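Local atomic coordinates of designed Anbu Protein (Synthetic construct, PDB entry 5LOY), a protein that is a consensus-designed version of the proteasome-related Anbu, self-assembling into a helical complex and probably acting as an N-terminal nucleophile hydrolase in protein degradation. Residues A169-L174 with R217-Q222. Sequence-based numbering, arbitrary orientation.
Sequences AAKCAL and RMLRKQ
Leu-219 reaches from its helix to Leu-174 and Lys-171, which lie one helical turn apart on the other. Before it in sequence, Met-218 already belongs to the subunit interface, packing on Pro-235 of the second subunit. Leu-219 itself carries the whole contact from this side. Its CG stands anti to the backbone N (chi1 -170°), and its two methyls part between the two partners: CD2 comes within 3.7 Å of Leu-174 CB and 4.1 Å of Leu-174 CD1, the two leucines meeting at about a right angle, while CD1 lies 4.3 Å from Lys-171 CG. A branched apolar tip suits this place, since one residue can serve two neighbours. The contact joins helix 166-183, part of the helical layer that covers a sheet in the proteasome-like Ntn-hydrolase fold, to the C-terminal helix 214-232, which leads away toward the second subunit. Lys-171 suits a boundary between subunits: its methylene chain lies near the leucine, whereas NZ donates to the carbonyls of Phe-231 and Leu-234 of the second subunit. Next, Arg-220 makes a salt bridge through NE with Asp-178, farther along helix 166-183, and Gln-222 packs on Pro-235 of the second subunit.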
ATOM      1  N   ALA A 169      -6.726  13.202 -13.932  1.00 37.60           N
ATOM      2  CA  ALA A 169      -6.134  11.856 -13.898  1.00 36.32           C
ATOM      3  C   ALA A 169      -4.625  11.938 -13.821  1.00 34.18           C
ATOM      4  O   ALA A 169      -4.008  11.150 -13.092  1.00 33.16           O
ATOM      5  CB  ALA A 169      -6.547  11.048 -15.107  1.00 36.90           C
ATOM      6  N   ALA A 170      -4.035  12.901 -14.526  1.00 33.57           N
ATOM      7  CA  ALA A 170      -2.596  13.130 -14.401  1.00 34.11           C
ATOM      8  C   ALA A 170      -2.197  13.607 -12.999  1.00 35.05           C
ATOM      9  O   ALA A 170      -1.211  13.093 -12.420  1.00 34.12           O
ATOM     10  CB  ALA A 170      -2.106  14.088 -15.447  1.00 35.06           C
ATOM     11  N   LYS A 171      -2.947  14.557 -12.434  1.00 36.30           N
ATOM     12  CA  LYS A 171      -2.711  14.953 -11.022  1.00 37.22           C
ATOM     13  C   LYS A 171      -2.762  13.759 -10.092  1.00 35.77           C
ATOM     14  O   LYS A 171      -1.919  13.587  -9.219  1.00 36.53           O
ATOM     15  CB  LYS A 171      -3.775  15.897 -10.534  1.00 39.84           C
ATOM     16  CG  LYS A 171      -3.455  17.357 -10.576  1.00 44.45           C
ATOM     17  CD  LYS A 171      -4.432  18.060  -9.649  1.00 46.98           C
ATOM     18  CE  LYS A 171      -5.575  18.720 -10.382  1.00 51.23           C
ATOM     19  NZ  LYS A 171      -6.569  19.264  -9.403  1.00 53.49           N
ATOM     20  N   CYS A 172      -3.794  12.946 -10.264  1.00 35.45           N
ATOM     21  CA  CYS A 172      -4.004  11.808  -9.407  1.00 34.41           C
ATOM     22  C   CYS A 172      -2.861  10.815  -9.526  1.00 32.40           C
ATOM     23  O   CYS A 172      -2.346  10.330  -8.533  1.00 33.04           O
ATOM     24  CB  CYS A 172      -5.310  11.159  -9.773  1.00 36.84           C
ATOM     25  SG  CYS A 172      -5.821   9.896  -8.617  1.00 40.87           S
ATOM     26  N   ALA A 173      -2.403  10.548 -10.740  1.00 33.09           N
ATOM     27  CA  ALA A 173      -1.196   9.719 -10.905  1.00 33.21           C
ATOM     28  C   ALA A 173       0.014  10.298 -10.162  1.00 31.53           C
ATOM     29  O   ALA A 173       0.718   9.578  -9.474  1.00 30.18           O
ATOM     30  CB  ALA A 173      -0.851   9.551 -12.377  1.00 35.30           C
ATOM     31  N   LEU A 174       0.239  11.598 -10.280  1.00 31.64           N
ATOM     32  CA  LEU A 174       1.411  12.200  -9.653  1.00 33.60           C
ATOM     33  C   LEU A 174       1.375  12.136  -8.116  1.00 34.26           C
ATOM     34  O   LEU A 174       2.380  11.841  -7.456  1.00 33.50           O
ATOM     35  CB  LEU A 174       1.600  13.630 -10.146  1.00 35.05           C
ATOM     36  CG  LEU A 174       2.002  13.691 -11.624  1.00 36.29           C
ATOM     37  CD1 LEU A 174       2.115  15.126 -12.093  1.00 38.38           C
ATOM     38  CD2 LEU A 174       3.337  12.993 -11.874  1.00 36.85           C
ATOM     39  N   ARG A 217       7.216  19.866  -7.614  1.00 45.70           N
ATOM     40  CA  ARG A 217       7.477  20.448  -6.293  1.00 50.01           C
ATOM     41  C   ARG A 217       6.298  21.215  -5.727  1.00 51.25           C
ATOM     42  O   ARG A 217       5.977  21.052  -4.567  1.00 51.00           O
ATOM     43  CB  ARG A 217       8.639  21.411  -6.331  1.00 55.76           C
ATOM     44  CG  ARG A 217       9.984  20.763  -6.121  1.00 62.13           C
ATOM     45  CD  ARG A 217      11.047  21.824  -5.815  1.00 67.93           C
ATOM     46  NE  ARG A 217      12.362  21.213  -5.912  1.00 71.78           N
ATOM     47  CZ  ARG A 217      13.505  21.878  -5.972  1.00 81.16           C
ATOM     48  NH1 ARG A 217      13.522  23.210  -5.964  1.00 86.35           N
ATOM     49  NH2 ARG A 217      14.643  21.199  -6.061  1.00 82.57           N
ATOM     50  N   MET A 218       5.663  22.047  -6.549  1.00 51.99           N
ATOM     51  CA  MET A 218       4.492  22.784  -6.126  1.00 54.02           C
ATOM     52  C   MET A 218       3.375  21.837  -5.737  1.00 49.71           C
ATOM     53  O   MET A 218       2.698  22.046  -4.749  1.00 47.81           O
ATOM     54  CB  MET A 218       3.984  23.717  -7.215  1.00 61.84           C
ATOM     55  CG  MET A 218       3.431  25.031  -6.687  1.00 70.42           C
ATOM     56  SD  MET A 218       2.960  26.274  -7.938  1.00 84.58           S
ATOM     57  CE  MET A 218       2.437  25.380  -9.421  1.00 77.59           C
ATOM     58  N   LEU A 219       3.171  20.805  -6.535  1.00 46.91           N
ATOM     59  CA  LEU A 219       2.081  19.886  -6.305  1.00 46.35           C
ATOM     60  C   LEU A 219       2.272  19.187  -4.967  1.00 47.04           C
ATOM     61  O   LEU A 219       1.349  19.123  -4.150  1.00 52.43           O
ATOM     62  CB  LEU A 219       2.007  18.868  -7.436  1.00 46.30           C
ATOM     63  CG  LEU A 219       0.804  17.945  -7.535  1.00 48.20           C
ATOM     64  CD1 LEU A 219      -0.424  18.779  -7.850  1.00 51.57           C
ATOM     65  CD2 LEU A 219       0.990  16.903  -8.630  1.00 49.96           C
ATOM     66  N   ARG A 220       3.466  18.665  -4.724  1.00 45.19           N
ATOM     67  CA  ARG A 220       3.716  17.926  -3.498  1.00 44.14           C
ATOM     68  C   ARG A 220       3.497  18.807  -2.269  1.00 44.64           C
ATOM     69  O   ARG A 220       2.928  18.385  -1.276  1.00 44.02           O
ATOM     70  CB  ARG A 220       5.127  17.368  -3.503  1.00 45.63           C
ATOM     71  CG  ARG A 220       5.340  16.326  -4.586  1.00 47.56           C
ATOM     72  CD  ARG A 220       6.781  15.880  -4.646  1.00 51.34           C
ATOM     73  NE  ARG A 220       6.913  14.658  -3.873  1.00 56.73           N
ATOM     74  CZ  ARG A 220       8.015  13.912  -3.833  1.00 61.46           C
ATOM     75  NH1 ARG A 220       9.095  14.297  -4.520  1.00 59.45           N
ATOM     76  NH2 ARG A 220       8.036  12.776  -3.101  1.00 61.15           N
ATOM     77  N   LYS A 221       3.956  20.037  -2.355  1.00 45.77           N
ATOM     78  CA  LYS A 221       3.907  20.940  -1.247  1.00 47.52           C
ATOM     79  C   LYS A 221       2.471  21.352  -0.951  1.00 47.72           C
ATOM     80  O   LYS A 221       2.096  21.455   0.197  1.00 48.32           O
ATOM     81  CB  LYS A 221       4.791  22.140  -1.556  1.00 50.98           C
ATOM     82  CG  LYS A 221       4.700  23.316  -0.606  1.00 55.40           C
ATOM     83  CD  LYS A 221       5.598  24.427  -1.140  1.00 60.53           C
ATOM     84  CE  LYS A 221       5.006  25.814  -0.961  1.00 64.09           C
ATOM     85  NZ  LYS A 221       5.224  26.261   0.436  1.00 66.72           N
ATOM     86  N   GLN A 222       1.667  21.594  -1.977  1.00 47.13           N
ATOM     87  CA  GLN A 222       0.284  21.985  -1.755  1.00 46.27           C
ATOM     88  C   GLN A 222      -0.572  20.800  -1.327  1.00 45.99           C
ATOM     89  O   GLN A 222      -1.520  20.985  -0.564  1.00 48.11           O
ATOM     90  CB  GLN A 222      -0.315  22.620  -2.989  1.00 47.02           C
ATOM     91  CG  GLN A 222       0.283  23.998  -3.271  1.00 51.21           C
ATOM     92  CD  GLN A 222      -0.446  24.749  -4.379  1.00 52.90           C
ATOM     93  OE1 GLN A 222      -1.594  24.450  -4.648  1.00 56.61           O
ATOM     94  NE2 GLN A 222       0.205  25.707  -5.017  1.00 53.71           N
TER